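Local coordinates for tRNA (guanine-N(1)-)-methyltransferase (Aquifex aeolicus, PDB 1OY5), which probably methylates guanosine-37 in tRNAs at N1, using S-adenosyl-L-methionine as the methyl donor, at residues A[72-77]-A[81-86]; A[110-115]-A[148-153]. One frame throughout, in Å; residues are numbered along the deposited sequence.

Interaction 1 of 2, residues A[72-77]-A[81-86]; sequences EAYDYV and YGKPFV
Tyr74 and Val77 of helix 67-81 meet Pro84 and Val86 in the apolar centre of this contact. It is the helix-to-strand connection leading into the parallel sheet of a SPOUT methyltransferase. The chain leaves the helix, reverses and enters strand 85-89, so the strand start packs against the helix it has just left. Tyr74 has CG anti to the backbone N (chi1 174°), which carries its ring toward Pro84 and Val86. Val86 CG2 comes to the ring edge, near its plane, 3.6 Å from Tyr74 CE2. Pro84 CD lies 4.1 Å from the same CE2, and Pro84 CG is also 4.1 Å from Val77 CG1. The proline ring thus touches both Tyr74 and Val77. Met111 of strand 109-114 touches Tyr74, Val77 and Pro84 and continues the core.

Farther out, the aliphatic CE of Lys83 passes 4.1 Å from Tyr74 OH. On another side of the helix, Tyr76 CE1 is 4.1 Å from Tyr81 CE2. Phe46 meets the Tyr76 ring edge-to-face, while Phe9 and Tyr39 meet the Tyr81 ring.

The polar edge is the helix end. Gly82, with positive phi (113°), is the first residue off the helical path. Val77 O lies in plane at the edge of the Tyr81 ring. It accepts Tyr81 N at 2.8 Å, with an N-H...O angle of 140°, and Gly82 N weakly at 3.2 Å.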
ATOM      1  N   GLU A  72      17.398 -14.692  13.512  1.00 24.43           N
ATOM      2  CA  GLU A  72      18.727 -14.635  12.923  1.00 25.18           C
ATOM      3  C   GLU A  72      18.914 -13.288  12.165  1.00 24.17           C
ATOM      4  O   GLU A  72      19.898 -12.595  12.327  1.00 23.89           O
ATOM      5  CB  GLU A  72      18.862 -15.804  11.943  1.00 26.02           C
ATOM      6  CG  GLU A  72      20.110 -16.643  12.063  1.00 28.68           C
ATOM      7  CD  GLU A  72      20.348 -17.144  13.453  1.00 31.97           C
ATOM      8  OE1 GLU A  72      19.758 -18.181  13.811  1.00 32.95           O
ATOM      9  OE2 GLU A  72      21.138 -16.493  14.185  1.00 37.01           O
ATOM     10  N   ALA A  73      17.956 -12.918  11.333  1.00 23.06           N
ATOM     11  CA  ALA A  73      18.072 -11.673  10.603  1.00 22.34           C
ATOM     12  C   ALA A  73      18.163 -10.458  11.556  1.00 21.96           C
ATOM     13  O   ALA A  73      18.952  -9.524  11.330  1.00 20.09           O
ATOM     14  CB  ALA A  73      16.910 -11.518   9.672  1.00 21.94           C
ATOM     15  N   TYR A  74      17.311 -10.477  12.587  1.00 22.22           N
ATOM     16  CA  TYR A  74      17.285  -9.461  13.624  1.00 22.13           C
ATOM     17  C   TYR A  74      18.675  -9.364  14.263  1.00 22.73           C
ATOM     18  O   TYR A  74      19.267  -8.277  14.303  1.00 22.50           O
ATOM     19  CB  TYR A  74      16.196  -9.809  14.652  1.00 22.57           C
ATOM     20  CG  TYR A  74      16.132  -8.917  15.884  1.00 20.40           C
ATOM     21  CD1 TYR A  74      16.653  -9.349  17.093  1.00 21.53           C
ATOM     22  CD2 TYR A  74      15.543  -7.678  15.840  1.00 21.55           C
ATOM     23  CE1 TYR A  74      16.608  -8.571  18.228  1.00 21.85           C
ATOM     24  CE2 TYR A  74      15.482  -6.874  16.977  1.00 22.90           C
ATOM     25  CZ  TYR A  74      16.032  -7.344  18.168  1.00 23.87           C
ATOM     26  OH  TYR A  74      16.042  -6.596  19.302  1.00 25.82           O
ATOM     27  N   ASP A  75      19.192 -10.507  14.727  1.00 22.96           N
ATOM     28  CA  ASP A  75      20.506 -10.585  15.336  1.00 23.73           C
ATOM     29  C   ASP A  75      21.554  -9.946  14.452  1.00 23.89           C
ATOM     30  O   ASP A  75      22.331  -9.122  14.913  1.00 25.37           O
ATOM     31  CB  ASP A  75      20.913 -12.035  15.628  1.00 23.87           C
ATOM     32  CG  ASP A  75      20.134 -12.639  16.783  1.00 26.53           C
ATOM     33  OD1 ASP A  75      20.274 -13.858  17.047  1.00 30.69           O
ATOM     34  OD2 ASP A  75      19.340 -11.979  17.486  1.00 29.90           O
ATOM     35  N   TYR A  76      21.576 -10.319  13.187  1.00 23.81           N
ATOM     36  CA  TYR A  76      22.527  -9.768  12.227  1.00 24.12           C
ATOM     37  C   TYR A  76      22.430  -8.242  12.195  1.00 23.63           C
ATOM     38  O   TYR A  76      23.436  -7.567  12.314  1.00 23.45           O
ATOM     39  CB  TYR A  76      22.278 -10.388  10.838  1.00 24.49           C
ATOM     40  CG  TYR A  76      22.894  -9.679   9.654  1.00 26.26           C
ATOM     41  CD1 TYR A  76      22.206  -8.679   8.993  1.00 28.73           C
ATOM     42  CD2 TYR A  76      24.118 -10.062   9.154  1.00 28.02           C
ATOM     43  CE1 TYR A  76      22.738  -8.062   7.886  1.00 29.97           C
ATOM     44  CE2 TYR A  76      24.664  -9.457   8.066  1.00 29.28           C
ATOM     45  CZ  TYR A  76      23.964  -8.441   7.421  1.00 32.52           C
ATOM     46  OH  TYR A  76      24.489  -7.774   6.299  1.00 36.10           O
ATOM     47  N   VAL A  77      21.223  -7.707  12.113  1.00 23.65           N
ATOM     48  CA  VAL A  77      21.020  -6.254  12.068  1.00 24.12           C
ATOM     49  C   VAL A  77      21.589  -5.592  13.323  1.00 24.81           C
ATOM     50  O   VAL A  77      22.331  -4.586  13.242  1.00 24.24           O
ATOM     51  CB  VAL A  77      19.522  -5.887  11.925  1.00 24.19           C
ATOM     52  CG1 VAL A  77      19.333  -4.405  11.865  1.00 23.73           C
ATOM     53  CG2 VAL A  77      18.915  -6.535  10.663  1.00 24.33           C
ATOM     54  N   TYR A  81      24.630  -3.161  12.593  1.00 26.47           N
ATOM     55  CA  TYR A  81      24.166  -1.790  12.395  1.00 25.76           C
ATOM     56  C   TYR A  81      23.635  -1.105  13.623  1.00 23.83           C
ATOM     57  O   TYR A  81      23.515   0.082  13.633  1.00 22.86           O
ATOM     58  CB  TYR A  81      23.036  -1.762  11.363  1.00 25.89           C
ATOM     59  CG  TYR A  81      23.426  -2.260  10.015  1.00 28.56           C
ATOM     60  CD1 TYR A  81      23.943  -1.399   9.062  1.00 30.87           C
ATOM     61  CD2 TYR A  81      23.241  -3.593   9.669  1.00 30.34           C
ATOM     62  CE1 TYR A  81      24.292  -1.862   7.801  1.00 31.08           C
ATOM     63  CE2 TYR A  81      23.595  -4.064   8.436  1.00 30.32           C
ATOM     64  CZ  TYR A  81      24.129  -3.199   7.504  1.00 31.75           C
ATOM     65  OH  TYR A  81      24.482  -3.685   6.263  1.00 34.37           O
ATOM     66  N   GLY A  82      23.301  -1.846  14.656  1.00 23.28           N
ATOM     67  CA  GLY A  82      22.602  -1.242  15.770  1.00 22.87           C
ATOM     68  C   GLY A  82      21.187  -1.795  15.844  1.00 22.46           C
ATOM     69  O   GLY A  82      20.542  -2.158  14.851  1.00 21.72           O
ATOM     70  N   LYS A  83      20.700  -1.814  17.062  1.00 22.34           N
ATOM     71  CA  LYS A  83      19.403  -2.337  17.393  1.00 22.54           C
ATOM     72  C   LYS A  83      18.373  -1.520  16.717  1.00 21.59           C
ATOM     73  O   LYS A  83      18.418  -0.333  16.808  1.00 21.03           O
ATOM     74  CB  LYS A  83      19.195  -2.205  18.883  1.00 23.13           C
ATOM     75  CG  LYS A  83      17.967  -2.826  19.419  1.00 24.08           C
ATOM     76  CD  LYS A  83      17.978  -2.580  20.907  1.00 27.11           C
ATOM     77  CE  LYS A  83      16.869  -3.265  21.608  1.00 27.66           C
ATOM     78  NZ  LYS A  83      15.807  -2.273  21.792  1.00 29.90           N
ATOM     79  N   PRO A  84      17.476  -2.163  15.988  1.00 21.61           N
ATOM     80  CA  PRO A  84      16.405  -1.470  15.303  1.00 21.81           C
ATOM     81  C   PRO A  84      15.085  -1.397  16.029  1.00 22.47           C
ATOM     82  O   PRO A  84      14.702  -2.315  16.769  1.00 23.84           O
ATOM     83  CB  PRO A  84      16.229  -2.341  14.078  1.00 21.03           C
ATOM     84  CG  PRO A  84      16.406  -3.646  14.603  1.00 21.96           C
ATOM     85  CD  PRO A  84      17.484  -3.593  15.641  1.00 21.25           C
ATOM     86  N   PHE A  85      14.362  -0.317  15.768  1.00 21.99           N
ATOM     87  CA  PHE A  85      12.999  -0.208  16.224  1.00 22.25           C
ATOM     88  C   PHE A  85      12.252  -1.184  15.322  1.00 23.02           C
ATOM     89  O   PHE A  85      12.309  -1.040  14.108  1.00 23.58           O
ATOM     90  CB  PHE A  85      12.519   1.220  16.008  1.00 22.11           C
ATOM     91  CG  PHE A  85      11.113   1.435  16.369  1.00 21.28           C
ATOM     92  CD1 PHE A  85      10.137   1.381  15.399  1.00 23.00           C
ATOM     93  CD2 PHE A  85      10.750   1.671  17.679  1.00 20.95           C
ATOM     94  CE1 PHE A  85       8.821   1.591  15.728  1.00 24.12           C
ATOM     95  CE2 PHE A  85       9.427   1.902  18.032  1.00 21.34           C
ATOM     96  CZ  PHE A  85       8.468   1.877  17.069  1.00 24.12           C
ATOM     97  N   VAL A  86      11.595  -2.190  15.873  1.00 23.44           N
ATOM     98  CA  VAL A  86      11.036  -3.219  15.020  1.00 24.42           C
ATOM     99  C   VAL A  86       9.564  -3.058  14.716  1.00 25.70           C
ATOM    100  O   VAL A  86       8.716  -3.031  15.616  1.00 25.25           O
ATOM    101  CB  VAL A  86      11.304  -4.647  15.590  1.00 24.74           C
ATOM    102  CG1 VAL A  86      10.725  -5.734  14.655  1.00 23.25           C
ATOM    103  CG2 VAL A  86      12.791  -4.858  15.797  1.00 23.33           C
TER

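Interaction 2 of 2, residues A[110-115]-A[148-153]; sequences IMIICG and AVIDAV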
ATOM      1  N   ILE A 110      15.163   1.307  11.536  1.00 23.89           N
ATOM      2  CA  ILE A 110      13.871   0.652  11.501  1.00 23.24           C
ATOM      3  C   ILE A 110      14.013  -0.638  10.735  1.00 23.12           C
ATOM      4  O   ILE A 110      14.623  -0.686   9.682  1.00 23.09           O
ATOM      5  CB  ILE A 110      12.843   1.562  10.857  1.00 22.79           C
ATOM      6  CG1 ILE A 110      12.740   2.846  11.648  1.00 21.93           C
ATOM      7  CG2 ILE A 110      11.524   0.909  10.833  1.00 23.92           C
ATOM      8  CD1 ILE A 110      11.861   3.856  11.060  1.00 22.37           C
ATOM      9  N   MET A 111      13.489  -1.698  11.323  1.00 23.27           N
ATOM     10  CA  MET A 111      13.457  -2.990  10.703  1.00 23.65           C
ATOM     11  C   MET A 111      11.988  -3.285  10.544  1.00 24.12           C
ATOM     12  O   MET A 111      11.221  -3.129  11.503  1.00 25.86           O
ATOM     13  CB  MET A 111      14.123  -4.029  11.596  1.00 23.46           C
ATOM     14  CG  MET A 111      13.754  -5.470  11.262  1.00 24.35           C
ATOM     15  SD  MET A 111      14.595  -6.699  12.237  1.00 19.63           S
ATOM     16  CE  MET A 111      15.974  -6.741  11.498  1.00 19.93           C
ATOM     17  N   ILE A 112      11.588  -3.688   9.350  1.00 23.85           N
ATOM     18  CA  ILE A 112      10.208  -4.013   9.054  1.00 23.71           C
ATOM     19  C   ILE A 112      10.147  -5.465   8.648  1.00 23.49           C
ATOM     20  O   ILE A 112      10.754  -5.864   7.678  1.00 22.69           O
ATOM     21  CB  ILE A 112       9.695  -3.160   7.911  1.00 23.68           C
ATOM     22  CG1 ILE A 112       9.790  -1.685   8.249  1.00 24.84           C
ATOM     23  CG2 ILE A 112       8.267  -3.520   7.604  1.00 25.60           C
ATOM     24  CD1 ILE A 112       9.515  -0.809   7.038  1.00 27.65           C
ATOM     25  N   ILE A 113       9.410  -6.253   9.410  1.00 24.13           N
ATOM     26  CA  ILE A 113       9.271  -7.670   9.152  1.00 24.01           C
ATOM     27  C   ILE A 113       8.041  -7.818   8.275  1.00 24.83           C
ATOM     28  O   ILE A 113       6.957  -7.514   8.742  1.00 23.23           O
ATOM     29  CB  ILE A 113       9.059  -8.437  10.472  1.00 23.82           C
ATOM     30  CG1 ILE A 113      10.247  -8.235  11.411  1.00 22.64           C
ATOM     31  CG2 ILE A 113       8.916  -9.922  10.207  1.00 25.33           C
ATOM     32  CD1 ILE A 113      10.096  -8.837  12.737  1.00 18.47           C
ATOM     33  N   CYS A 114       8.214  -8.297   7.028  1.00 25.57           N
ATOM     34  CA  CYS A 114       7.111  -8.412   6.104  1.00 27.15           C
ATOM     35  C   CYS A 114       6.387  -9.733   6.305  1.00 27.57           C
ATOM     36  O   CYS A 114       6.939 -10.761   6.103  1.00 28.06           O
ATOM     37  CB  CYS A 114       7.578  -8.253   4.655  1.00 26.72           C
ATOM     38  SG  CYS A 114       8.277  -6.645   4.243  1.00 31.71           S
ATOM     39  N   GLY A 115       5.134  -9.694   6.724  1.00 29.66           N
ATOM     40  CA  GLY A 115       4.370 -10.915   6.908  1.00 30.67           C
ATOM     41  C   GLY A 115       4.053 -11.648   5.602  1.00 31.92           C
ATOM     42  O   GLY A 115       4.251 -11.119   4.474  1.00 31.88           O
ATOM     43  N   ALA A 148       5.065   1.426   1.445  1.00 20.49           N
ATOM     44  CA  ALA A 148       4.305   2.589   1.820  1.00 20.79           C
ATOM     45  C   ALA A 148       5.004   3.289   2.985  1.00 20.96           C
ATOM     46  O   ALA A 148       5.276   4.474   2.938  1.00 21.36           O
ATOM     47  CB  ALA A 148       2.934   2.182   2.215  1.00 21.40           C
ATOM     48  N   VAL A 149       5.340   2.534   4.016  1.00 20.89           N
ATOM     49  CA  VAL A 149       6.032   3.099   5.156  1.00 20.73           C
ATOM     50  C   VAL A 149       7.367   3.805   4.741  1.00 21.14           C
ATOM     51  O   VAL A 149       7.651   4.914   5.182  1.00 18.81           O
ATOM     52  CB  VAL A 149       6.301   2.022   6.211  1.00 19.81           C
ATOM     53  CG1 VAL A 149       7.213   2.547   7.271  1.00 21.36           C
ATOM     54  CG2 VAL A 149       5.014   1.550   6.846  1.00 19.34           C
ATOM     55  N   ILE A 150       8.172   3.134   3.904  1.00 21.60           N
ATOM     56  CA  ILE A 150       9.434   3.698   3.436  1.00 21.93           C
ATOM     57  C   ILE A 150       9.193   4.983   2.646  1.00 22.04           C
ATOM     58  O   ILE A 150       9.913   5.964   2.792  1.00 20.11           O
ATOM     59  CB  ILE A 150      10.177   2.668   2.581  1.00 22.41           C
ATOM     60  CG1 ILE A 150      10.657   1.499   3.454  1.00 22.95           C
ATOM     61  CG2 ILE A 150      11.401   3.286   1.974  1.00 24.75           C
ATOM     62  CD1 ILE A 150      11.341   0.382   2.713  1.00 22.97           C
ATOM     63  N   ASP A 151       8.151   4.955   1.807  1.00 22.69           N
ATOM     64  CA  ASP A 151       7.768   6.086   0.972  1.00 22.69           C
ATOM     65  C   ASP A 151       7.313   7.264   1.815  1.00 22.67           C
ATOM     66  O   ASP A 151       7.788   8.364   1.645  1.00 22.86           O
ATOM     67  CB  ASP A 151       6.649   5.665   0.016  1.00 22.20           C
ATOM     68  CG  ASP A 151       6.370   6.692  -1.055  1.00 22.35           C
ATOM     69  OD1 ASP A 151       5.584   7.622  -0.810  1.00 24.23           O
ATOM     70  OD2 ASP A 151       6.832   6.626  -2.210  1.00 25.46           O
ATOM     71  N   ALA A 152       6.376   7.023   2.720  1.00 22.68           N
ATOM     72  CA  ALA A 152       5.791   8.081   3.536  1.00 22.34           C
ATOM     73  C   ALA A 152       6.827   8.799   4.387  1.00 22.28           C
ATOM     74  O   ALA A 152       6.852  10.031   4.459  1.00 21.60           O
ATOM     75  CB  ALA A 152       4.665   7.518   4.429  1.00 21.89           C
ATOM     76  N   VAL A 153       7.648   8.006   5.048  1.00 23.08           N
ATOM     77  CA  VAL A 153       8.698   8.489   5.912  1.00 24.68           C
ATOM     78  C   VAL A 153       9.754   9.300   5.148  1.00 25.55           C
ATOM     79  O   VAL A 153      10.126  10.408   5.559  1.00 25.67           O
ATOM     80  CB  VAL A 153       9.357   7.324   6.643  1.00 24.79           C
ATOM     81  CG1 VAL A 153      10.618   7.773   7.293  1.00 26.45           C
ATOM     82  CG2 VAL A 153       8.396   6.757   7.693  1.00 25.25           C
TER
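Ile112 keeps CG1 beside its backbone N (chi1 -59°), and its extended chi2 of 170° carries CD1 out toward Val149 and Ile150. This joins the parallel SPOUT sheet to a helix on one of its faces: strand 109-114 supplies the isoleucine and helix 143-155 the two partners. Val149 faces the strand and turns CG1 anti to its own N (chi1 170°). Its CG1 stops 4.1 Å from Ile112 CD1. The two side chains run antiparallel where they pass, and one methyl group of each makes the touch. Ile150 does not face the strand directly, but its side chain comes nearer farther out, and its CG1 lies 4.4 Å from Ile112 CD1.

The backbones stay well apart: the CA atoms of Ile112 and Val149 are 9.1 Å from each other. No hydrogen bond joins the two segments, and only 118 Å² is buried between them. Leu104 of helix 98-105 shares this layer, touching Ile110, Val149 and Val153.

Helix 143-155 also lies at the dimer interface, where Ala148 and Ala152 pack on Ile144 and Phe137 of the second subunit, respectively. The buried carboxylate of Asp151 has a partner at each oxygen: OD2 is hydrogen-bonded to Tyr21 OH of the same chain, and OD1 to the backbone N of Ser140 of the second subunit.

Interactions 1 and 2 lie on opposite faces of the same parallel sheet, with centres about 14 Å apart. Strands 85-89 and 109-114 are neighbours in it. Phe85 O and Met111 N are 3.1 Å apart, a probable hydrogen bond between them. Met111 faces helix 67-81, whereas the next residue, Ile112, faces helix 143-155. Strand 109-114 runs on to Gly115, which by similarity binds S-adenosyl-L-methionine. The side chain of Val86 in interaction 1 lies about 11 Å from that predicted site at Gly115, and that of Val149 about 11 Å from that of Leu139, another predicted cofactor residue. Both segment pairs also reach the second subunit: in interaction 1, Asp75 forms a salt bridge with Arg189 of that subunit.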